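Long-range contact in nitronate monooxygenase family protein (Pseudomonas aeruginosa, PDB 4QIT), which oxidises alkyl nitronates with molecular oxygen, using FMN as cofactor, with the toxin propionate 3-nitronate as its presumed physiological substrate: residues G183-P195 / A273-G285. The protein carries 1 engineered substitution. Numbering follows the deposited sequence.
Engineered in segment 183-195: Ser189 (natural residue His). With FMN (flavin mononucleotide), chain C; NIE (nitroethane), chain D.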
loop_
_atom_site.group_PDB
_atom_site.type_symbol
_atom_site.label_atom_id
_atom_site.label_comp_id
_atom_site.label_asym_id
_atom_site.label_seq_id
_atom_site.Cartn_x
_atom_site.Cartn_y
_atom_site.Cartn_z
ATOM N N GLY A 183 7.542 2.628 -0.416
ATOM C CA GLY A 183 6.162 2.264 -0.143
ATOM C C GLY A 183 5.845 0.867 -0.655
ATOM O O GLY A 183 6.605 0.282 -1.451
ATOM N N ILE A 184 4.692 0.347 -0.221
ATOM C CA ILE A 184 4.251 -0.988 -0.604
ATOM C C ILE A 184 4.106 -1.119 -2.127
ATOM O O ILE A 184 4.250 -2.211 -2.674
ATOM C CB ILE A 184 2.934 -1.397 0.135
ATOM C CG1 ILE A 184 2.727 -2.922 0.121
ATOM C CG2 ILE A 184 1.738 -0.709 -0.476
ATOM C CD1 ILE A 184 3.854 -3.720 0.713
ATOM N N GLU A 185 3.874 0.006 -2.799
ATOM C CA GLU A 185 3.741 0.040 -4.259
ATOM C C GLU A 185 4.980 -0.440 -4.995
ATOM O O GLU A 185 4.893 -0.874 -6.150
ATOM C CB GLU A 185 3.477 1.475 -4.725
ATOM C CG GLU A 185 2.061 1.987 -4.527
ATOM C CD GLU A 185 1.823 2.716 -3.217
ATOM O OE1 GLU A 185 2.455 2.388 -2.184
ATOM O OE2 GLU A 185 0.964 3.626 -3.214
ATOM N N ALA A 186 6.141 -0.312 -4.356
ATOM C CA ALA A 186 7.410 -0.486 -5.063
ATOM C C ALA A 186 7.584 -1.855 -5.668
ATOM O O ALA A 186 7.163 -2.869 -5.095
ATOM C CB ALA A 186 8.578 -0.184 -4.151
ATOM N N GLY A 187 8.238 -1.880 -6.823
ATOM C CA GLY A 187 8.639 -3.129 -7.435
ATOM C C GLY A 187 9.913 -3.702 -6.838
ATOM O O GLY A 187 10.693 -3.001 -6.190
ATOM N N GLY A 188 10.148 -4.987 -7.080
ATOM C CA GLY A 188 11.372 -5.627 -6.619
ATOM C C GLY A 188 11.347 -5.934 -5.133
ATOM O O GLY A 188 10.275 -6.003 -4.514
ATOM N N SER A 189 12.528 -6.135 -4.561
ATOM C CA SER A 189 12.603 -6.590 -3.172
ATOM C C SER A 189 12.163 -5.510 -2.185
ATOM O O SER A 189 12.563 -4.341 -2.285
ATOM C CB SER A 189 14.014 -7.073 -2.825
ATOM O OG SER A 189 14.369 -8.193 -3.627
ATOM N N ARG A 190 11.342 -5.908 -1.220
ATOM C CA ARG A 190 10.982 -4.981 -0.153
ATOM C C ARG A 190 12.182 -4.692 0.749
ATOM O O ARG A 190 12.931 -5.592 1.112
ATOM C CB ARG A 190 9.795 -5.501 0.651
ATOM C CG ARG A 190 8.517 -5.412 -0.175
ATOM C CD ARG A 190 7.231 -5.480 0.603
ATOM N NE ARG A 190 7.160 -4.628 1.797
ATOM C CZ ARG A 190 7.095 -3.298 1.827
ATOM N NH1 ARG A 190 7.144 -2.569 0.719
ATOM N NH2 ARG A 190 6.981 -2.688 2.998
ATOM N N GLY A 191 12.350 -3.426 1.120
ATOM C CA GLY A 191 13.506 -3.016 1.902
ATOM C C GLY A 191 13.405 -3.296 3.389
ATOM O O GLY A 191 14.174 -2.731 4.166
ATOM N N VAL A 192 12.466 -4.153 3.792
ATOM C CA VAL A 192 12.250 -4.484 5.202
ATOM C C VAL A 192 13.529 -5.008 5.857
ATOM O O VAL A 192 14.178 -5.914 5.323
ATOM C CB VAL A 192 11.144 -5.542 5.354
ATOM C CG1 VAL A 192 10.952 -5.895 6.840
ATOM C CG2 VAL A 192 9.842 -5.055 4.750
ATOM N N PHE A 193 13.903 -4.432 7.001
ATOM C CA PHE A 193 15.168 -4.793 7.652
ATOM C C PHE A 193 15.130 -6.208 8.228
ATOM O O PHE A 193 16.064 -6.993 8.026
ATOM C CB PHE A 193 15.514 -3.815 8.788
ATOM C CG PHE A 193 16.059 -2.479 8.334
ATOM C CD1 PHE A 193 15.835 -1.993 7.051
ATOM C CD2 PHE A 193 16.786 -1.693 9.224
ATOM C CE1 PHE A 193 16.342 -0.753 6.660
ATOM C CE2 PHE A 193 17.296 -0.458 8.841
ATOM C CZ PHE A 193 17.069 0.013 7.551
ATOM N N GLU A 194 14.056 -6.507 8.955
ATOM C CA GLU A 194 13.923 -7.766 9.680
ATOM C C GLU A 194 12.565 -8.368 9.382
ATOM O O GLU A 194 11.620 -8.197 10.152
ATOM C CB GLU A 194 14.064 -7.521 11.190
ATOM C CG GLU A 194 15.425 -6.970 11.600
ATOM C CD GLU A 194 15.545 -6.725 13.089
ATOM O OE1 GLU A 194 14.821 -5.854 13.617
ATOM O OE2 GLU A 194 16.364 -7.409 13.733
ATOM N N PRO A 195 12.447 -9.051 8.239
ATOM C CA PRO A 195 11.123 -9.527 7.826
ATOM C C PRO A 195 10.531 -10.572 8.772
ATOM O O PRO A 195 9.325 -10.776 8.752
ATOM C CB PRO A 195 11.354 -10.098 6.418
ATOM C CG PRO A 195 12.843 -10.180 6.233
ATOM C CD PRO A 195 13.487 -9.248 7.214
ATOM N N ALA A 273 2.142 -8.805 -7.591
ATOM C CA ALA A 273 1.970 -9.477 -6.307
ATOM C C ALA A 273 3.306 -9.612 -5.610
ATOM O O ALA A 273 4.367 -9.511 -6.239
ATOM C CB ALA A 273 1.330 -10.850 -6.496
ATOM N N LEU A 274 3.242 -9.841 -4.303
ATOM C CA LEU A 274 4.430 -10.110 -3.503
ATOM C C LEU A 274 4.681 -11.602 -3.416
ATOM O O LEU A 274 3.745 -12.403 -3.320
ATOM C CB LEU A 274 4.245 -9.560 -2.089
ATOM C CG LEU A 274 4.152 -8.042 -2.010
ATOM C CD1 LEU A 274 3.626 -7.594 -0.645
ATOM C CD2 LEU A 274 5.528 -7.461 -2.262
ATOM N N THR A 275 5.952 -11.983 -3.442
ATOM C CA THR A 275 6.327 -13.376 -3.275
ATOM C C THR A 275 7.603 -13.482 -2.448
ATOM O O THR A 275 8.496 -12.637 -2.549
ATOM C CB THR A 275 6.538 -14.076 -4.638
ATOM O OG1 THR A 275 6.935 -15.439 -4.420
ATOM C CG2 THR A 275 7.616 -13.361 -5.487
ATOM N N VAL A 276 7.678 -14.518 -1.618
ATOM C CA VAL A 276 8.929 -14.851 -0.945
ATOM C C VAL A 276 9.582 -16.091 -1.547
ATOM O O VAL A 276 10.716 -16.412 -1.209
ATOM C CB VAL A 276 8.752 -15.101 0.570
ATOM C CG1 VAL A 276 8.173 -13.876 1.244
ATOM C CG2 VAL A 276 7.903 -16.356 0.828
ATOM N N THR A 277 8.876 -16.780 -2.439
ATOM C CA THR A 277 9.375 -18.064 -2.951
ATOM C C THR A 277 10.377 -17.923 -4.102
ATOM O O THR A 277 11.107 -18.867 -4.421
ATOM C CB THR A 277 8.222 -19.008 -3.345
ATOM O OG1 THR A 277 7.289 -18.309 -4.176
ATOM C CG2 THR A 277 7.504 -19.514 -2.092
ATOM N N MET A 278 10.418 -16.751 -4.720
ATOM C CA MET A 278 11.401 -16.467 -5.761
ATOM C C MET A 278 12.819 -16.346 -5.199
ATOM O O MET A 278 13.759 -16.950 -5.720
ATOM C CB MET A 278 11.018 -15.177 -6.507
ATOM C CG MET A 278 11.936 -14.809 -7.676
ATOM S SD MET A 278 11.484 -15.570 -9.246
ATOM C CE MET A 278 9.927 -14.737 -9.569
ATOM N N SER A 279 12.986 -15.572 -4.132
ATOM C CA SER A 279 14.329 -15.225 -3.691
ATOM C C SER A 279 14.594 -15.526 -2.228
ATOM O O SER A 279 15.742 -15.501 -1.795
ATOM C CB SER A 279 14.572 -13.740 -3.920
ATOM O OG SER A 279 13.821 -12.987 -2.980
ATOM N N GLY A 280 13.530 -15.758 -1.462
ATOM C CA GLY A 280 13.637 -15.931 -0.025
ATOM C C GLY A 280 13.354 -14.655 0.753
ATOM O O GLY A 280 13.335 -14.663 1.986
ATOM N N ARG A 281 13.132 -13.559 0.030
ATOM C CA ARG A 281 12.768 -12.273 0.636
ATOM C C ARG A 281 11.604 -11.697 -0.152
ATOM O O ARG A 281 11.569 -11.797 -1.384
ATOM C CB ARG A 281 13.940 -11.283 0.600
ATOM C CG ARG A 281 14.550 -10.968 1.972
ATOM C CD ARG A 281 15.661 -9.938 1.828
ATOM N NE ARG A 281 16.158 -9.436 3.112
ATOM C CZ ARG A 281 15.586 -8.457 3.807
ATOM N NH1 ARG A 281 14.474 -7.891 3.364
ATOM N NH2 ARG A 281 16.119 -8.055 4.960
ATOM N N SER A 282 10.657 -11.077 0.548
ATOM C CA SER A 282 9.470 -10.528 -0.102
ATOM C C SER A 282 9.839 -9.540 -1.213
ATOM O O SER A 282 10.646 -8.620 -1.006
ATOM C CB SER A 282 8.609 -9.808 0.931
ATOM O OG SER A 282 7.357 -9.435 0.377
ATOM N N ALA A 283 9.240 -9.737 -2.388
ATOM C CA ALA A 283 9.535 -8.929 -3.569
ATOM C C ALA A 283 8.320 -8.872 -4.471
ATOM O O ALA A 283 7.549 -9.829 -4.530
ATOM C CB ALA A 283 10.726 -9.499 -4.311
ATOM N N ARG A 284 8.142 -7.742 -5.154
ATOM C CA ARG A 284 6.966 -7.504 -5.970
ATOM C C ARG A 284 7.239 -7.625 -7.466
ATOM O O ARG A 284 8.137 -6.972 -8.000
ATOM C CB ARG A 284 6.384 -6.120 -5.685
ATOM C CG ARG A 284 5.135 -5.828 -6.545
ATOM C CD ARG A 284 4.534 -4.430 -6.296
ATOM N NE ARG A 284 4.134 -4.260 -4.899
ATOM C CZ ARG A 284 3.078 -4.837 -4.336
ATOM N NH1 ARG A 284 2.275 -5.636 -5.042
ATOM N NH2 ARG A 284 2.844 -4.627 -3.045
ATOM N N GLY A 285 6.440 -8.431 -8.151
ATOM C CA GLY A 285 6.560 -8.504 -9.596
ATOM C C GLY A 285 5.316 -9.044 -10.253
ATOM O O GLY A 285 4.268 -9.175 -9.620
HETATM N N1 FMN C . 16.363 -1.735 -4.989
HETATM C C2 FMN C . 17.650 -1.970 -4.525
HETATM O O2 FMN C . 18.020 -1.425 -3.493
HETATM N N3 FMN C . 18.528 -2.776 -5.215
HETATM C C4 FMN C . 18.098 -3.384 -6.375
HETATM O O4 FMN C . 18.839 -4.122 -7.018
HETATM C C4A FMN C . 16.812 -3.162 -6.834
HETATM N N5 FMN C . 16.417 -3.785 -7.989
HETATM C C5A FMN C . 15.157 -3.579 -8.495
HETATM C C6 FMN C . 14.808 -4.221 -9.675
HETATM C C7 FMN C . 13.559 -4.036 -10.232
HETATM C C7M FMN C . 13.266 -4.747 -11.522
HETATM C C8 FMN C . 12.631 -3.218 -9.588
HETATM C C8M FMN C . 11.261 -3.025 -10.172
HETATM C C9 FMN C . 12.986 -2.578 -8.394
HETATM C C9A FMN C . 14.259 -2.750 -7.838
HETATM N N10 FMN C . 14.647 -2.120 -6.654
HETATM C C10 FMN C . 15.927 -2.336 -6.151
HETATM C "C1'" FMN C . 13.676 -1.241 -5.906
HETATM C "C2'" FMN C . 13.798 0.229 -6.267
HETATM O "O2'" FMN C . 14.942 0.766 -5.654
HETATM C "C3'" FMN C . 12.593 1.016 -5.771
HETATM O "O3'" FMN C . 12.264 0.699 -4.435
HETATM C "C4'" FMN C . 11.412 0.642 -6.638
HETATM O "O4'" FMN C . 11.848 0.437 -7.969
HETATM C "C5'" FMN C . 10.416 1.788 -6.623
HETATM O "O5'" FMN C . 9.227 1.229 -7.091
HETATM P P FMN C . 8.702 1.499 -8.568
HETATM O O1P FMN C . 9.308 2.774 -9.092
HETATM O O2P FMN C . 7.206 1.535 -8.489
HETATM O O3P FMN C . 9.191 0.339 -9.370
HETATM N N3 NIE D . 15.134 -6.763 -6.784
HETATM C C1 NIE D . 16.685 -6.998 -5.003
HETATM C C2 NIE D . 16.472 -7.141 -6.494
HETATM O O4 NIE D . 14.685 -5.735 -6.285
HETATM O O5 NIE D . 14.274 -7.712 -7.254
HETATM O O HOH W 1 12.433 -8.193 1.084
#
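Arg281 is overlapped on one face of its guanidinium by the ring of Pro195, whose CG lies 4.0 Å from Arg281 CZ, displaced toward the rim. The extended chain from CG to NE brings the group end-on to the Val192 carbonyl: NH1 and NH2 both donate to Val192 O, at 2.8 and 2.9 Å, and the oxygen lies within 4° of the guanidinium plane; NH2 adds a weak bond to Phe193 O. A water bridges Arg281 NH1, Arg190 O and Ser282 O. Arg284 reaches the other end of segment 183-195. Its chain bends at chi3 (-60°) and brings NH2 to Ile184 O at 2.8 Å; this oxygen lies off the guanidinium plane, and NH2 approaches from above the carbonyl plane. NE adds only weak bonds to Ile184 O and Ala186 O, while NH1 is hydrogen-bonded to Thr272 OG1, just before the hairpin.

Between these arginines the backbones pair as antiparallel strands: 188-189, in the loop that follows TIM-barrel strand 178-182, adds an edge to the hairpin 273-285. Gly188 and Arg284 form the hydrogen-bonded pair, Gly188 N donating to Arg284 O and Arg284 N to Gly188 O, both nearly straight, followed by the non-hydrogen-bonded pair Ser189 and Ala283; Arg190 N then donates to Ser282 O at 2.8 Å. This pairing borders the active site: Ser189, engineered in place of histidine, gives its backbone N to nitroethane O4 at 2.8 Å, and Gly187 N bonds FMN O5'. Leu274 fills the flank with its two branches, CD1 against Ile184 CD1 and CD2 3.9 Å from Arg190 CD, while the charged end of Arg190 forms a salt bridge with Asp199.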